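Local coordinates for protein DJ-1 homolog D (Arabidopsis thaliana, PDB 4OGG) that belongs to the DJ-1/PfpI family and carries two such domains in one chain, each built around a mixed beta sheet flanked by helices, at residues H33-T47 with S61-V75. Sequence-based numbering, arbitrary orientation.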
loop_
_atom_site.group_PDB
_atom_site.type_symbol
_atom_site.label_atom_id
_atom_site.label_comp_id
_atom_site.label_asym_id
_atom_site.label_seq_id
_atom_site.Cartn_x
_atom_site.Cartn_y
_atom_site.Cartn_z
ATOM N N HIS C 33 -17.340 0.448 -26.902
ATOM C CA HIS C 33 -16.790 1.778 -26.667
ATOM C C HIS C 33 -16.913 2.111 -25.187
ATOM O O HIS C 33 -17.912 1.783 -24.548
ATOM C CB HIS C 33 -17.543 2.820 -27.497
ATOM C CG HIS C 33 -17.233 2.762 -28.959
ATOM N ND1 HIS C 33 -17.873 3.554 -29.887
ATOM C CD2 HIS C 33 -16.339 2.018 -29.652
ATOM C CE1 HIS C 33 -17.386 3.301 -31.089
ATOM N NE2 HIS C 33 -16.454 2.373 -30.974
ATOM N N THR C 34 -15.893 2.765 -24.645
ATOM C CA THR C 34 -15.890 3.135 -23.233
ATOM C C THR C 34 -15.760 4.644 -23.098
ATOM O O THR C 34 -14.891 5.251 -23.715
ATOM C CB THR C 34 -14.721 2.474 -22.499
ATOM O OG1 THR C 34 -13.497 2.801 -23.170
ATOM C CG2 THR C 34 -14.896 0.960 -22.475
ATOM N N VAL C 35 -16.614 5.233 -22.270
ATOM C CA VAL C 35 -16.619 6.675 -22.065
ATOM C C VAL C 35 -16.767 7.064 -20.596
ATOM O O VAL C 35 -17.302 6.308 -19.787
ATOM C CB VAL C 35 -17.777 7.336 -22.855
ATOM C CG1 VAL C 35 -17.613 7.069 -24.347
ATOM C CG2 VAL C 35 -19.122 6.799 -22.367
ATOM N N CYS C 36 -16.287 8.258 -20.264
ATOM C CA CYS C 36 -16.388 8.784 -18.910
ATOM C C CYS C 36 -16.648 10.274 -19.054
ATOM O O CYS C 36 -15.931 10.957 -19.785
ATOM C CB CYS C 36 -15.090 8.564 -18.136
ATOM S SG CYS C 36 -15.100 9.328 -16.481
ATOM N N PRO C 37 -17.680 10.798 -18.372
ATOM C CA PRO C 37 -17.952 12.236 -18.496
ATOM C C PRO C 37 -16.723 13.085 -18.196
ATOM O O PRO C 37 -15.970 12.800 -17.268
ATOM C CB PRO C 37 -19.088 12.465 -17.495
ATOM C CG PRO C 37 -18.873 11.371 -16.469
ATOM C CD PRO C 37 -18.537 10.184 -17.343
ATOM N N GLY C 38 -16.515 14.122 -19.001
ATOM C CA GLY C 38 -15.379 15.001 -18.793
ATOM C C GLY C 38 -14.050 14.474 -19.299
ATOM O O GLY C 38 -13.023 15.133 -19.144
ATOM N N LYS C 39 -14.054 13.288 -19.902
ATOM C CA LYS C 39 -12.823 12.703 -20.419
ATOM C C LYS C 39 -12.962 12.332 -21.886
ATOM O O LYS C 39 -14.071 12.141 -22.382
ATOM C CB LYS C 39 -12.428 11.469 -19.599
ATOM C CG LYS C 39 -12.156 11.789 -18.139
ATOM C CD LYS C 39 -11.464 10.652 -17.400
ATOM C CE LYS C 39 -11.133 11.083 -15.975
ATOM N NZ LYS C 39 -10.290 10.093 -15.247
ATOM N N LYS C 40 -11.828 12.230 -22.570
ATOM C CA LYS C 40 -11.817 11.900 -23.989
ATOM C C LYS C 40 -11.117 10.575 -24.240
ATOM O O LYS C 40 -10.438 10.043 -23.360
ATOM C CB LYS C 40 -11.099 12.999 -24.776
ATOM C CG LYS C 40 -11.567 14.411 -24.461
ATOM C CD LYS C 40 -10.852 15.438 -25.331
ATOM C CE LYS C 40 -9.340 15.357 -25.167
ATOM N NZ LYS C 40 -8.640 16.394 -25.983
ATOM N N ALA C 41 -11.284 10.044 -25.448
ATOM C CA ALA C 41 -10.648 8.788 -25.814
ATOM C C ALA C 41 -9.153 8.934 -25.578
ATOM O O ALA C 41 -8.555 9.954 -25.927
ATOM C CB ALA C 41 -10.920 8.464 -27.279
ATOM N N GLY C 42 -8.553 7.910 -24.983
ATOM C CA GLY C 42 -7.135 7.959 -24.698
ATOM C C GLY C 42 -6.876 8.286 -23.239
ATOM O O GLY C 42 -5.813 7.956 -22.712
ATOM N N ASP C 43 -7.832 8.946 -22.588
ATOM C CA ASP C 43 -7.687 9.293 -21.175
ATOM C C ASP C 43 -7.856 8.040 -20.328
ATOM O O ASP C 43 -8.431 7.052 -20.780
ATOM C CB ASP C 43 -8.731 10.325 -20.741
ATOM C CG ASP C 43 -8.437 11.716 -21.264
ATOM O OD1 ASP C 43 -7.287 11.977 -21.673
ATOM O OD2 ASP C 43 -9.360 12.553 -21.242
ATOM N N SER C 44 -7.363 8.090 -19.095
ATOM C CA SER C 44 -7.459 6.944 -18.204
ATOM C C SER C 44 -8.300 7.210 -16.964
ATOM O O SER C 44 -8.478 8.356 -16.542
ATOM C CB SER C 44 -6.058 6.498 -17.774
ATOM O OG SER C 44 -5.393 7.535 -17.078
ATOM N N CYS C 45 -8.821 6.126 -16.397
ATOM C CA CYS C 45 -9.630 6.177 -15.185
ATOM C C CYS C 45 -9.034 5.222 -14.167
ATOM O O CYS C 45 -8.713 4.083 -14.501
ATOM C CB CYS C 45 -11.054 5.684 -15.438
ATOM S SG CYS C 45 -12.136 6.748 -16.366
ATOM N N PRO C 46 -8.858 5.672 -12.918
ATOM C CA PRO C 46 -8.306 4.728 -11.949
ATOM C C PRO C 46 -9.443 3.749 -11.667
ATOM O O PRO C 46 -10.612 4.091 -11.861
ATOM C CB PRO C 46 -8.002 5.612 -10.740
ATOM C CG PRO C 46 -9.049 6.686 -10.834
ATOM C CD PRO C 46 -9.047 7.006 -12.318
ATOM N N THR C 47 -9.122 2.536 -11.236
ATOM C CA THR C 47 -10.172 1.574 -10.920
ATOM C C THR C 47 -10.001 1.102 -9.485
ATOM O O THR C 47 -8.945 1.290 -8.885
ATOM C CB THR C 47 -10.132 0.335 -11.843
ATOM O OG1 THR C 47 -8.909 -0.376 -11.636
ATOM C CG2 THR C 47 -10.224 0.753 -13.309
ATOM N N SER C 61 -8.590 -1.428 -2.799
ATOM C CA SER C 61 -7.224 -1.045 -3.136
ATOM C C SER C 61 -7.332 -0.631 -4.603
ATOM O O SER C 61 -8.393 -0.802 -5.214
ATOM C CB SER C 61 -6.242 -2.216 -2.954
ATOM O OG SER C 61 -6.517 -3.300 -3.821
ATOM N N ARG C 62 -6.274 -0.067 -5.172
ATOM C CA ARG C 62 -6.344 0.355 -6.569
ATOM C C ARG C 62 -6.079 -0.770 -7.559
ATOM O O ARG C 62 -5.243 -1.638 -7.324
ATOM C CB ARG C 62 -5.373 1.511 -6.839
ATOM C CG ARG C 62 -5.865 2.850 -6.326
ATOM C CD ARG C 62 -5.044 4.010 -6.862
ATOM N NE ARG C 62 -5.093 4.129 -8.320
ATOM C CZ ARG C 62 -4.687 5.207 -8.985
ATOM N NH1 ARG C 62 -4.211 6.252 -8.320
ATOM N NH2 ARG C 62 -4.748 5.244 -10.310
ATOM N N GLY C 63 -6.806 -0.743 -8.674
ATOM C CA GLY C 63 -6.630 -1.753 -9.703
ATOM C C GLY C 63 -5.851 -1.192 -10.877
ATOM O O GLY C 63 -5.108 -0.222 -10.727
ATOM N N HIS C 64 -6.009 -1.797 -12.048
ATOM C CA HIS C 64 -5.305 -1.313 -13.233
ATOM C C HIS C 64 -5.925 0.010 -13.664
ATOM O O HIS C 64 -7.128 0.215 -13.506
ATOM C CB HIS C 64 -5.464 -2.261 -14.433
ATOM C CG HIS C 64 -5.103 -3.690 -14.167
ATOM N ND1 HIS C 64 -5.914 -4.545 -13.451
ATOM C CD2 HIS C 64 -4.060 -4.436 -14.602
ATOM C CE1 HIS C 64 -5.387 -5.756 -13.459
ATOM N NE2 HIS C 64 -4.262 -5.717 -14.151
ATOM N N ASN C 65 -5.120 0.909 -14.215
ATOM C CA ASN C 65 -5.695 2.146 -14.717
ATOM C C ASN C 65 -6.383 1.691 -16.000
ATOM O O ASN C 65 -5.838 0.861 -16.729
ATOM C CB ASN C 65 -4.612 3.173 -15.037
ATOM C CG ASN C 65 -3.944 3.712 -13.795
ATOM O OD1 ASN C 65 -4.614 4.063 -12.825
ATOM N ND2 ASN C 65 -2.617 3.791 -13.821
ATOM N N PHE C 66 -7.580 2.205 -16.261
ATOM C CA PHE C 66 -8.324 1.821 -17.456
ATOM C C PHE C 66 -8.305 2.921 -18.513
ATOM O O PHE C 66 -8.697 4.054 -18.241
ATOM C CB PHE C 66 -9.779 1.503 -17.101
ATOM C CG PHE C 66 -10.543 0.880 -18.229
ATOM C CD1 PHE C 66 -10.496 -0.493 -18.443
ATOM C CD2 PHE C 66 -11.264 1.669 -19.116
ATOM C CE1 PHE C 66 -11.156 -1.073 -19.526
ATOM C CE2 PHE C 66 -11.927 1.100 -20.205
ATOM C CZ PHE C 66 -11.871 -0.274 -20.408
ATOM N N THR C 67 -7.873 2.574 -19.722
ATOM C CA THR C 67 -7.802 3.539 -20.814
ATOM C C THR C 67 -9.079 3.548 -21.650
ATOM O O THR C 67 -9.472 2.528 -22.215
ATOM C CB THR C 67 -6.604 3.243 -21.740
ATOM O OG1 THR C 67 -5.398 3.185 -20.964
ATOM C CG2 THR C 67 -6.469 4.336 -22.791
ATOM N N LEU C 68 -9.719 4.710 -21.720
ATOM C CA LEU C 68 -10.954 4.883 -22.479
ATOM C C LEU C 68 -10.649 4.907 -23.973
ATOM O O LEU C 68 -9.579 5.357 -24.376
ATOM C CB LEU C 68 -11.621 6.200 -22.080
ATOM C CG LEU C 68 -11.880 6.372 -20.579
ATOM C CD1 LEU C 68 -12.270 7.814 -20.288
ATOM C CD2 LEU C 68 -12.976 5.402 -20.127
ATOM N N ASN C 69 -11.584 4.421 -24.790
ATOM C CA ASN C 69 -11.383 4.419 -26.235
ATOM C C ASN C 69 -12.400 5.284 -26.970
ATOM O O ASN C 69 -12.430 5.308 -28.203
ATOM C CB ASN C 69 -11.404 2.985 -26.796
ATOM C CG ASN C 69 -12.773 2.330 -26.722
ATOM O OD1 ASN C 69 -13.760 2.947 -26.328
ATOM N ND2 ASN C 69 -12.833 1.064 -27.117
ATOM N N ALA C 70 -13.223 6.003 -26.214
ATOM C CA ALA C 70 -14.232 6.877 -26.803
ATOM C C ALA C 70 -14.414 8.155 -25.989
ATOM O O ALA C 70 -14.022 8.228 -24.821
ATOM C CB ALA C 70 -15.554 6.141 -26.929
ATOM N N THR C 71 -15.023 9.157 -26.613
ATOM C CA THR C 71 -15.242 10.448 -25.975
ATOM C C THR C 71 -16.711 10.668 -25.619
ATOM O O THR C 71 -17.568 10.790 -26.495
ATOM C CB THR C 71 -14.755 11.588 -26.898
ATOM O OG1 THR C 71 -13.392 11.339 -27.276
ATOM C CG2 THR C 71 -14.847 12.937 -26.189
ATOM N N PHE C 72 -16.984 10.728 -24.318
ATOM C CA PHE C 72 -18.331 10.914 -23.790
ATOM C C PHE C 72 -19.130 12.021 -24.483
ATOM O O PHE C 72 -20.268 11.806 -24.906
ATOM C CB PHE C 72 -18.248 11.210 -22.286
ATOM C CG PHE C 72 -19.581 11.259 -21.602
ATOM C CD1 PHE C 72 -20.387 12.391 -21.688
ATOM C CD2 PHE C 72 -20.050 10.157 -20.896
ATOM C CE1 PHE C 72 -21.642 12.423 -21.081
ATOM C CE2 PHE C 72 -21.302 10.177 -20.285
ATOM C CZ PHE C 72 -22.101 11.312 -20.378
ATOM N N ASP C 73 -18.524 13.197 -24.590
ATOM C CA ASP C 73 -19.155 14.363 -25.198
ATOM C C ASP C 73 -19.503 14.189 -26.679
ATOM O O ASP C 73 -20.296 14.956 -27.231
ATOM C CB ASP C 73 -18.235 15.578 -25.009
ATOM C CG ASP C 73 -18.841 16.869 -25.528
ATOM O OD1 ASP C 73 -19.023 16.996 -26.756
ATOM O OD2 ASP C 73 -19.131 17.762 -24.702
ATOM N N GLU C 74 -18.925 13.175 -27.313
ATOM C CA GLU C 74 -19.163 12.921 -28.730
ATOM C C GLU C 74 -19.998 11.670 -28.996
ATOM O O GLU C 74 -20.095 11.212 -30.135
ATOM C CB GLU C 74 -17.823 12.805 -29.458
ATOM C CG GLU C 74 -17.073 14.120 -29.574
ATOM C CD GLU C 74 -15.617 13.930 -29.954
ATOM O OE1 GLU C 74 -15.324 13.040 -30.779
ATOM O OE2 GLU C 74 -14.767 14.678 -29.431
ATOM N N VAL C 75 -20.607 11.133 -27.946
ATOM C CA VAL C 75 -21.425 9.928 -28.057
ATOM C C VAL C 75 -22.726 10.111 -28.835
ATOM O O VAL C 75 -23.479 11.056 -28.603
ATOM C CB VAL C 75 -21.784 9.373 -26.655
ATOM C CG1 VAL C 75 -22.806 8.250 -26.780
ATOM C CG2 VAL C 75 -20.531 8.867 -25.963
HETATM O O HOH W 1 -11.350 1.187 -23.618
HETATM O O HOH W 2 -14.991 9.601 -22.518
HETATM O O HOH W 3 -16.073 13.953 -23.190
HETATM O O HOH W 4 -6.137 2.365 -10.961
#
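An antiparallel beta hairpin of a DJ-1/PfpI domain is formed by strands 44-51 and 59-62 and continued by 66-67; the chain leaving strand 66-67 then runs on to strand 30-35, the outermost strand of the central sheet within this chain. Cys-45 and Phe-66 make the hydrogen-bonded pair, Phe-66 N reaching Cys-45 O at 2.8 Å with an almost straight N-H...O angle of 179°. Ser-44 and Thr-67 follow as the non-hydrogen-bonded pair, and the pairing runs on through Leu-68 N to Asp-43 O and Gly-42 N to Leu-68 O. Toward the Gly-63 end, where Gly-63 N bonds Thr-47 O, Thr-47 OG1 donates to His-64 O at 2.6 Å; its chi1 of 64° sets this hydroxyl between its own backbone N and carbonyl carbon.

Where the chain meets the edge strand, side chains and backbone share the pairing. The Asn-69 amide turns back so that OD1 accepts from Thr-34 N at 2.7 Å, while Asn-69 N donates to Thr-34 OG1 at 3.0 Å, a two-bond grip completed by a weak bond from Ala-70 N to Thr-34 O. A water bridges Thr-34 OG1 and Thr-67 O. Separately, in the type II turn 40-43, Ala-41 N donates to the Thr-71 hydroxyl OG1 at 3.1 Å and 168°.

Apolar side chains pack beside these bonds. Leu-68 CD1 touches the CB atoms of both Cys-36 and Lys-39, and Val-35 CG1 presses tightly on Ala-70 CB at 3.4 Å. Pro-37 lies over one face of the Phe-72 ring, a CH-pi contact with CB 4.1 Å from the centroid.

Helix 98-110 packs against Pro-37 and Phe-72, whereas helix 15-27 receives Phe-66, whose ring meets Phe-22 edge-to-face. Strand 3-8 pairs with His-33 and Val-35, and Gln-249 of the second subunit hydrogen-bonds Pro-37 O.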